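Local atomic coordinates of putative secreted endoglycosylceramidase (Rhodococcus hoagii, PDB entry 6JYZ), a protein that probably hydrolyses O-glycosidic bonds as a family 5 glycoside hydrolase, acting as an endogalactosylceramidase that releases the sugar part of galactosyl-type glycosphingolipids. Residues 185-190 with 235-240. Sequence-based numbering, arbitrary orientation.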
loop_
_atom_site.group_PDB
_atom_site.type_symbol
_atom_site.label_atom_id
_atom_site.label_comp_id
_atom_site.label_asym_id
_atom_site.label_seq_id
_atom_site.Cartn_x
_atom_site.Cartn_y
_atom_site.Cartn_z
ATOM N N ALA A 185 18.929 -8.927 12.701
ATOM C CA ALA A 185 18.517 -9.744 13.858
ATOM C C ALA A 185 17.171 -10.375 13.600
ATOM O O ALA A 185 16.960 -11.556 13.900
ATOM C CB ALA A 185 18.444 -8.856 15.057
ATOM N N PHE A 186 16.246 -9.625 12.981
ATOM C CA PHE A 186 14.951 -10.179 12.604
ATOM C C PHE A 186 15.104 -11.293 11.591
ATOM O O PHE A 186 14.509 -12.398 11.757
ATOM C CB PHE A 186 14.089 -9.058 12.047
ATOM C CG PHE A 186 12.823 -9.479 11.378
ATOM C CD1 PHE A 186 11.680 -9.784 12.131
ATOM C CD2 PHE A 186 12.793 -9.584 10.008
ATOM C CE1 PHE A 186 10.513 -10.175 11.487
ATOM C CE2 PHE A 186 11.637 -10.007 9.353
ATOM C CZ PHE A 186 10.474 -10.298 10.095
ATOM N N TYR A 187 15.873 -11.106 10.493
ATOM C CA TYR A 187 15.965 -12.178 9.507
ATOM C C TYR A 187 16.622 -13.426 10.107
ATOM O O TYR A 187 16.261 -14.549 9.680
ATOM C CB TYR A 187 16.749 -11.692 8.266
ATOM C CG TYR A 187 16.028 -10.622 7.506
ATOM C CD1 TYR A 187 14.716 -10.829 7.033
ATOM C CD2 TYR A 187 16.621 -9.372 7.279
ATOM C CE1 TYR A 187 14.059 -9.816 6.344
ATOM C CE2 TYR A 187 16.004 -8.383 6.525
ATOM C CZ TYR A 187 14.685 -8.605 6.119
ATOM O OH TYR A 187 14.010 -7.606 5.432
ATOM N N ASP A 188 17.559 -13.217 11.028
ATOM C CA ASP A 188 18.219 -14.361 11.697
ATOM C C ASP A 188 17.390 -14.928 12.843
ATOM O O ASP A 188 17.807 -15.894 13.469
ATOM C CB ASP A 188 19.616 -13.937 12.126
ATOM C CG ASP A 188 20.491 -13.679 10.854
ATOM O OD1 ASP A 188 20.287 -14.356 9.852
ATOM O OD2 ASP A 188 21.356 -12.950 10.984
ATOM N N ASP A 189 16.227 -14.353 13.129
ATOM C CA ASP A 189 15.307 -14.818 14.180
ATOM C C ASP A 189 16.026 -14.772 15.527
ATOM O O ASP A 189 15.766 -15.608 16.411
ATOM C CB ASP A 189 14.716 -16.205 13.898
ATOM C CG ASP A 189 13.397 -16.452 14.590
ATOM O OD1 ASP A 189 12.741 -15.543 15.097
ATOM O OD2 ASP A 189 13.011 -17.659 14.512
ATOM N N GLU A 190 16.851 -13.763 15.787
ATOM C CA GLU A 190 17.482 -13.624 17.108
ATOM C C GLU A 190 16.373 -13.410 18.128
ATOM O O GLU A 190 15.416 -12.660 17.920
ATOM C CB GLU A 190 18.388 -12.395 17.119
ATOM C CG GLU A 190 19.667 -12.537 16.339
ATOM C CD GLU A 190 20.586 -11.327 16.468
ATOM O OE1 GLU A 190 20.465 -10.511 17.385
ATOM O OE2 GLU A 190 21.405 -11.228 15.564
ATOM N N ASP A 235 16.676 -13.489 -0.561
ATOM C CA ASP A 235 16.448 -14.830 -0.050
ATOM C C ASP A 235 15.895 -14.756 1.383
ATOM O O ASP A 235 14.955 -15.498 1.706
ATOM C CB ASP A 235 17.748 -15.655 -0.101
ATOM C CG ASP A 235 17.385 -17.148 -0.050
ATOM O OD1 ASP A 235 17.172 -17.642 0.957
ATOM O OD2 ASP A 235 17.242 -17.709 -1.172
ATOM N N GLN A 236 16.484 -13.985 2.276
ATOM C CA GLN A 236 16.010 -13.972 3.658
ATOM C C GLN A 236 14.625 -13.322 3.775
ATOM O O GLN A 236 13.833 -13.745 4.645
ATOM C CB GLN A 236 17.054 -13.391 4.616
ATOM C CG GLN A 236 17.313 -11.896 4.457
ATOM C CD GLN A 236 18.535 -11.448 5.233
ATOM O OE1 GLN A 236 19.200 -12.223 5.898
ATOM N NE2 GLN A 236 18.849 -10.165 5.174
ATOM N N ILE A 237 14.308 -12.381 2.905
ATOM C CA ILE A 237 12.963 -11.817 2.848
ATOM C C ILE A 237 11.981 -12.911 2.412
ATOM O O ILE A 237 10.935 -13.113 3.056
ATOM C CB ILE A 237 12.956 -10.603 1.913
ATOM C CG1 ILE A 237 13.709 -9.441 2.579
ATOM C CG2 ILE A 237 11.498 -10.196 1.576
ATOM C CD1 ILE A 237 14.109 -8.331 1.584
ATOM N N GLY A 238 12.318 -13.683 1.376
ATOM C CA GLY A 238 11.421 -14.759 0.938
ATOM C C GLY A 238 11.265 -15.811 2.012
ATOM O O GLY A 238 10.149 -16.365 2.170
ATOM N N ARG A 239 12.311 -16.143 2.756
ATOM C CA ARG A 239 12.202 -17.157 3.812
ATOM C C ARG A 239 11.211 -16.706 4.870
ATOM O O ARG A 239 10.384 -17.523 5.341
ATOM C CB ARG A 239 13.563 -17.370 4.459
ATOM C CG ARG A 239 13.619 -18.602 5.343
ATOM C CD ARG A 239 14.973 -18.716 6.069
ATOM N NE ARG A 239 16.095 -18.840 5.134
ATOM C CZ ARG A 239 16.545 -20.002 4.655
ATOM N NH1 ARG A 239 15.909 -21.132 4.919
ATOM N NH2 ARG A 239 17.577 -20.014 3.831
ATOM N N PHE A 240 11.185 -15.435 5.216
ATOM C CA PHE A 240 10.207 -14.895 6.124
ATOM C C PHE A 240 8.808 -14.987 5.482
ATOM O O PHE A 240 7.845 -15.435 6.158
ATOM C CB PHE A 240 10.528 -13.441 6.474
ATOM C CG PHE A 240 9.323 -12.682 6.992
ATOM C CD1 PHE A 240 8.726 -13.063 8.206
ATOM C CD2 PHE A 240 8.759 -11.647 6.283
ATOM C CE1 PHE A 240 7.595 -12.374 8.730
ATOM C CE2 PHE A 240 7.626 -10.999 6.762
ATOM C CZ PHE A 240 7.038 -11.349 7.956
HETATM O O HOH W 1 14.401 -14.766 7.206
HETATM O O HOH W 2 19.113 -14.619 7.327
#
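Tyr-187 and Gln-236 meet flat against each other: the phenol ring and the carboxamide are stacked with their planes 16° apart, and the two side chains run at about a right angle. The aliphatic part joins in through a CH-pi contact, Gln-236 CG standing over the ring face 3.8 Å from the centroid of the Tyr-187 ring. With CG between the backbone N and the carbonyl carbon (chi1 69°) and the chain extended beyond it, the Gln-236 amide lies along the CB-CG-CD2 side of the ring and brings NE2 to 3.2 Å from Tyr-187 CD2. The amide's orientation is further set by OE1, which accepts from Gln-184 and from a water shared with Asp-188 OD1. The opposite face meets Phe-186 CD2 near its rim, giving the ring a neighbour on each side. Its far end runs alongside Ile-237, whose CG1 is 3.4 Å from Tyr-187 OH, while that hydroxyl is hydrogen-bonded to Asn-224 O. Replacing the tyrosine with an alanine would probably open a gap between Phe-186 and Gln-236 and leave Asn-224 O without its hydroxyl partner. Beside this stack, Phe-186 turns its edge to the face of Phe-240 in a T-shaped pair, centroids 5.2 Å apart and planes at 65°; Phe-186 CZ makes the closest approach, 3.8 Å from Phe-240 CD1. Asp-189, with positive phi, closes helix 177-187 in a Schellman motif. The contact packs this C-terminal end against helix 230-251, with helix 193-206 touching both phenylalanines, consistent with outer helices of a family 5 (beta/alpha)8 barrel.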